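Local coordinates for amidohydrolase 3 domain-containing protein (Pyrococcus horikoshii, PDB 3IGH), which is an uncharacterized member of the amidohydrolase family, probably a metal-dependent hydrolase of carbon-nitrogen bonds other than peptide bonds, at residues 261-275 with 287-301. Residues are numbered along the deposited sequence; the frame is centred on the assembly and turned at random.
Sequences VKLFTDGSLGARTAL and SGQLVMEREELIRIT. With SO4 (sulfate ion), chain B; SO4 (sulfate ion), chain Q; SO4 (sulfate ion), chain R.
L263 sends its two methyls onto different parts of helix 294-301: CD2 lies 3.6 Å from I300 CG2, while CD1 rests near the hydroxyl of T301, and V261 CG2 adds a looser touch on I300. P237 and L240 of helix 237-246 also pack against this centre. One turn back, L297 straddles the strand end, CD2 packing on L263 CB and CD1 meeting T265 CG2 at 3.9 Å, the side chains nearly perpendicular. With CG1 trans to the backbone N (chi1 170°), V291 lays that methyl on F264 CB and turns CG2 to the D266 carbonyl. L275 CD2 meets L290 CD1 further out. Backbone bonds take over beyond the strand: V291 N reaches T265 O at 2.7 Å, almost straight at 178°. T273 O is gripped from opposite faces of its plane, by Q289 N at 2.9 Å and G267 N at 3.0 Å. D266 ties 266-275 to the residues after strand 310-315: OD2 accepts L275 N at 2.8 Å through its anti lone pair and also G317 N, OD1 accepts I316 N. On the strand's side away from the helix, K262 NZ binds a sulfate, probably from the crystallisation liquor, that also meets the F264 ring edge. Strand 256-264 and the antiparallel helix 294-305 form a beta-alpha unit of the amidohydrolase TIM barrel, the connection running out from the strand's C-terminal end and returning beside itself.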
# COMPACT_ATOMS: atom_id res chain seq x y z
N VAL A 261 12.74 -6.16 -5.32
CA VAL A 261 13.86 -5.40 -5.87
C VAL A 261 14.42 -6.19 -7.06
O VAL A 261 14.36 -7.43 -7.08
CB VAL A 261 14.98 -5.15 -4.80
CG1 VAL A 261 15.64 -6.46 -4.35
CG2 VAL A 261 16.05 -4.16 -5.31
N LYS A 262 14.97 -5.48 -8.04
CA LYS A 262 15.59 -6.10 -9.19
C LYS A 262 17.11 -5.87 -9.20
O LYS A 262 17.57 -4.73 -9.10
CB LYS A 262 14.94 -5.59 -10.49
CG LYS A 262 15.62 -6.01 -11.80
CD LYS A 262 15.67 -7.51 -11.98
CE LYS A 262 16.43 -7.88 -13.26
NZ LYS A 262 15.76 -7.39 -14.49
N LEU A 263 17.86 -6.96 -9.30
CA LEU A 263 19.33 -6.94 -9.33
C LEU A 263 19.88 -7.57 -10.61
O LEU A 263 19.19 -8.34 -11.28
CB LEU A 263 19.89 -7.73 -8.13
CG LEU A 263 19.40 -7.30 -6.75
CD1 LEU A 263 19.89 -8.26 -5.69
CD2 LEU A 263 19.87 -5.89 -6.47
N PHE A 264 21.15 -7.29 -10.89
CA PHE A 264 21.84 -7.77 -12.10
C PHE A 264 23.14 -8.45 -11.72
O PHE A 264 23.88 -7.96 -10.87
CB PHE A 264 22.18 -6.59 -13.01
CG PHE A 264 20.98 -5.89 -13.58
CD1 PHE A 264 20.47 -6.26 -14.83
CD2 PHE A 264 20.35 -4.86 -12.87
CE1 PHE A 264 19.35 -5.62 -15.36
CE2 PHE A 264 19.23 -4.22 -13.40
CZ PHE A 264 18.73 -4.60 -14.64
N THR A 265 23.41 -9.60 -12.32
CA THR A 265 24.74 -10.20 -12.24
C THR A 265 25.57 -9.87 -13.48
O THR A 265 26.74 -9.56 -13.35
CB THR A 265 24.70 -11.73 -12.09
OG1 THR A 265 23.89 -12.30 -13.11
CG2 THR A 265 24.17 -12.12 -10.72
N ASP A 266 24.95 -9.94 -14.67
CA ASP A 266 25.70 -9.78 -15.92
C ASP A 266 24.98 -8.96 -17.00
O ASP A 266 23.93 -8.37 -16.75
CB ASP A 266 26.17 -11.14 -16.47
CG ASP A 266 25.03 -12.02 -16.98
OD1 ASP A 266 23.85 -11.77 -16.68
OD2 ASP A 266 25.33 -13.03 -17.65
N GLY A 267 25.56 -8.92 -18.20
CA GLY A 267 24.93 -8.21 -19.31
C GLY A 267 24.20 -9.18 -20.21
O GLY A 267 23.50 -10.09 -19.73
N SER A 268 24.39 -9.03 -21.51
CA SER A 268 23.64 -9.83 -22.49
C SER A 268 24.56 -10.56 -23.46
O SER A 268 25.72 -10.18 -23.65
CB SER A 268 22.69 -8.91 -23.27
OG SER A 268 23.41 -7.93 -24.00
N LEU A 269 24.04 -11.61 -24.08
CA LEU A 269 24.81 -12.38 -25.07
C LEU A 269 25.09 -11.60 -26.33
O LEU A 269 26.15 -11.77 -26.92
CB LEU A 269 24.13 -13.71 -25.40
CG LEU A 269 24.20 -14.72 -24.26
CD1 LEU A 269 23.13 -15.78 -24.46
CD2 LEU A 269 25.60 -15.34 -24.10
N GLY A 270 24.16 -10.73 -26.73
CA GLY A 270 24.33 -9.89 -27.93
C GLY A 270 25.56 -9.02 -27.88
O GLY A 270 26.34 -8.99 -28.82
N ALA A 271 25.73 -8.33 -26.75
CA ALA A 271 26.85 -7.43 -26.54
C ALA A 271 28.09 -8.16 -26.02
O ALA A 271 29.14 -7.53 -25.83
CB ALA A 271 26.44 -6.31 -25.58
N ARG A 272 27.96 -9.47 -25.80
CA ARG A 272 29.00 -10.33 -25.19
C ARG A 272 29.38 -9.88 -23.77
O ARG A 272 30.54 -9.99 -23.36
CB ARG A 272 30.25 -10.49 -26.09
CG ARG A 272 29.94 -10.96 -27.52
CD ARG A 272 31.21 -11.33 -28.28
NE ARG A 272 30.95 -11.73 -29.67
CZ ARG A 272 30.80 -10.87 -30.68
NH1 ARG A 272 30.88 -9.56 -30.47
NH2 ARG A 272 30.56 -11.33 -31.90
N THR A 273 28.39 -9.40 -23.03
CA THR A 273 28.59 -8.95 -21.66
C THR A 273 27.98 -9.92 -20.65
O THR A 273 28.18 -9.76 -19.43
CB THR A 273 28.07 -7.51 -21.45
OG1 THR A 273 26.75 -7.40 -21.99
CG2 THR A 273 28.98 -6.52 -22.16
N ALA A 274 27.27 -10.93 -21.15
CA ALA A 274 26.79 -12.03 -20.33
C ALA A 274 27.98 -12.85 -19.86
O ALA A 274 28.91 -13.10 -20.64
CB ALA A 274 25.79 -12.90 -21.09
N LEU A 275 27.95 -13.26 -18.60
CA LEU A 275 29.12 -13.88 -17.97
C LEU A 275 29.14 -15.40 -18.13
O LEU A 275 28.32 -16.10 -17.55
CB LEU A 275 29.20 -13.49 -16.49
CG LEU A 275 30.46 -13.92 -15.72
CD1 LEU A 275 31.70 -13.22 -16.26
CD2 LEU A 275 30.27 -13.62 -14.24
N SER A 287 35.01 -13.22 -21.76
CA SER A 287 34.07 -14.16 -21.12
C SER A 287 32.85 -13.43 -20.54
O SER A 287 32.04 -14.03 -19.84
CB SER A 287 34.77 -14.95 -20.02
OG SER A 287 35.75 -15.81 -20.55
N GLY A 288 32.73 -12.14 -20.84
CA GLY A 288 31.59 -11.35 -20.41
C GLY A 288 31.95 -10.49 -19.22
O GLY A 288 33.12 -10.30 -18.91
N GLN A 289 30.94 -9.98 -18.53
CA GLN A 289 31.17 -8.94 -17.54
C GLN A 289 30.20 -9.04 -16.36
O GLN A 289 28.98 -8.93 -16.52
CB GLN A 289 31.07 -7.59 -18.23
CG GLN A 289 31.35 -6.39 -17.38
CD GLN A 289 31.10 -5.10 -18.13
OE1 GLN A 289 30.11 -4.41 -17.89
NE2 GLN A 289 31.99 -4.78 -19.07
N LEU A 290 30.78 -9.24 -15.17
CA LEU A 290 30.04 -9.23 -13.92
C LEU A 290 29.73 -7.78 -13.55
O LEU A 290 30.63 -6.94 -13.46
CB LEU A 290 30.85 -9.92 -12.82
CG LEU A 290 30.21 -10.14 -11.44
CD1 LEU A 290 29.09 -11.18 -11.50
CD2 LEU A 290 31.27 -10.54 -10.43
N VAL A 291 28.44 -7.51 -13.34
CA VAL A 291 27.93 -6.17 -13.08
C VAL A 291 28.08 -5.78 -11.60
O VAL A 291 28.40 -4.64 -11.27
CB VAL A 291 26.42 -6.07 -13.52
CG1 VAL A 291 25.78 -4.77 -13.05
CG2 VAL A 291 26.31 -6.17 -15.03
N MET A 292 27.85 -6.75 -10.72
CA MET A 292 27.88 -6.53 -9.28
C MET A 292 28.47 -7.78 -8.65
O MET A 292 28.17 -8.89 -9.08
CB MET A 292 26.46 -6.30 -8.76
CG MET A 292 26.35 -5.73 -7.34
SD MET A 292 24.66 -5.25 -6.85
CE MET A 292 24.61 -3.57 -7.44
N GLU A 293 29.31 -7.61 -7.62
CA GLU A 293 29.93 -8.73 -6.91
C GLU A 293 28.97 -9.34 -5.90
O GLU A 293 28.00 -8.69 -5.50
CB GLU A 293 31.19 -8.26 -6.18
CG GLU A 293 32.29 -7.72 -7.08
CD GLU A 293 33.19 -8.79 -7.68
OE1 GLU A 293 34.06 -8.42 -8.48
OE2 GLU A 293 33.05 -9.99 -7.33
N ARG A 294 29.26 -10.57 -5.48
CA ARG A 294 28.39 -11.30 -4.55
C ARG A 294 28.08 -10.54 -3.27
O ARG A 294 26.92 -10.46 -2.89
CB ARG A 294 28.97 -12.67 -4.19
CG ARG A 294 28.86 -13.73 -5.26
CD ARG A 294 29.79 -14.91 -4.92
NE ARG A 294 29.81 -15.95 -5.95
CZ ARG A 294 30.58 -15.93 -7.04
NH1 ARG A 294 30.54 -16.94 -7.90
NH2 ARG A 294 31.38 -14.90 -7.29
N GLU A 295 29.10 -9.95 -2.63
CA GLU A 295 28.90 -9.24 -1.36
C GLU A 295 27.83 -8.15 -1.46
O GLU A 295 26.94 -8.07 -0.60
CB GLU A 295 30.22 -8.65 -0.81
CG GLU A 295 30.05 -7.93 0.55
CD GLU A 295 31.36 -7.74 1.32
OE1 GLU A 295 31.31 -7.08 2.38
OE2 GLU A 295 32.42 -8.25 0.89
N GLU A 296 27.90 -7.33 -2.52
CA GLU A 296 26.92 -6.28 -2.73
C GLU A 296 25.54 -6.83 -3.08
O GLU A 296 24.52 -6.32 -2.61
CB GLU A 296 27.38 -5.27 -3.78
CG GLU A 296 26.57 -3.97 -3.74
CD GLU A 296 26.95 -2.97 -4.82
OE1 GLU A 296 27.95 -3.20 -5.55
OE2 GLU A 296 26.25 -1.95 -4.94
N LEU A 297 25.51 -7.89 -3.90
CA LEU A 297 24.24 -8.55 -4.23
C LEU A 297 23.57 -9.14 -2.98
O LEU A 297 22.36 -9.02 -2.83
CB LEU A 297 24.45 -9.64 -5.28
CG LEU A 297 24.79 -9.20 -6.71
CD1 LEU A 297 25.46 -10.36 -7.43
CD2 LEU A 297 23.52 -8.79 -7.47
N ILE A 298 24.37 -9.73 -2.09
CA ILE A 298 23.87 -10.30 -0.83
C ILE A 298 23.34 -9.21 0.08
O ILE A 298 22.28 -9.37 0.68
CB ILE A 298 24.96 -11.14 -0.12
CG1 ILE A 298 25.22 -12.40 -0.93
CG2 ILE A 298 24.54 -11.56 1.31
CD1 ILE A 298 26.63 -12.88 -0.83
N ARG A 299 24.07 -8.10 0.17
CA ARG A 299 23.66 -6.97 1.00
C ARG A 299 22.29 -6.40 0.58
O ARG A 299 21.42 -6.15 1.42
CB ARG A 299 24.72 -5.87 0.96
CG ARG A 299 24.38 -4.64 1.79
CD ARG A 299 25.47 -3.59 1.68
NE ARG A 299 26.56 -3.87 2.60
CZ ARG A 299 26.79 -3.22 3.73
NH1 ARG A 299 27.82 -3.58 4.49
NH2 ARG A 299 26.01 -2.21 4.11
N ILE A 300 22.10 -6.23 -0.72
CA ILE A 300 20.82 -5.71 -1.23
C ILE A 300 19.69 -6.73 -1.01
O ILE A 300 18.58 -6.37 -0.59
CB ILE A 300 20.92 -5.22 -2.70
CG1 ILE A 300 22.00 -4.13 -2.82
CG2 ILE A 300 19.58 -4.64 -3.16
CD1 ILE A 300 22.40 -3.78 -4.26
N THR A 301 19.98 -8.00 -1.28
CA THR A 301 19.05 -9.10 -1.03
C THR A 301 18.58 -9.10 0.44
O THR A 301 17.39 -9.18 0.71
CB THR A 301 19.68 -10.46 -1.40
OG1 THR A 301 19.98 -10.48 -2.81
CG2 THR A 301 18.76 -11.63 -1.06
S SO4 B . 16.58 -7.08 -18.02
O1 SO4 B . 15.42 -6.29 -17.66
O2 SO4 B . 16.34 -7.69 -19.32
O3 SO4 B . 17.74 -6.20 -18.14
O4 SO4 B . 16.79 -8.13 -17.02
S SO4 Q . 33.02 -11.11 -3.02
O1 SO4 Q . 32.00 -10.10 -3.28
O2 SO4 Q . 34.32 -10.54 -3.34
O3 SO4 Q . 33.01 -11.46 -1.60
O4 SO4 Q . 32.78 -12.30 -3.83
S SO4 R . 23.05 -0.28 4.16
O1 SO4 R . 23.35 -0.56 2.75
O2 SO4 R . 24.29 -0.03 4.88
O3 SO4 R . 22.19 0.90 4.24
O4 SO4 R . 22.36 -1.42 4.75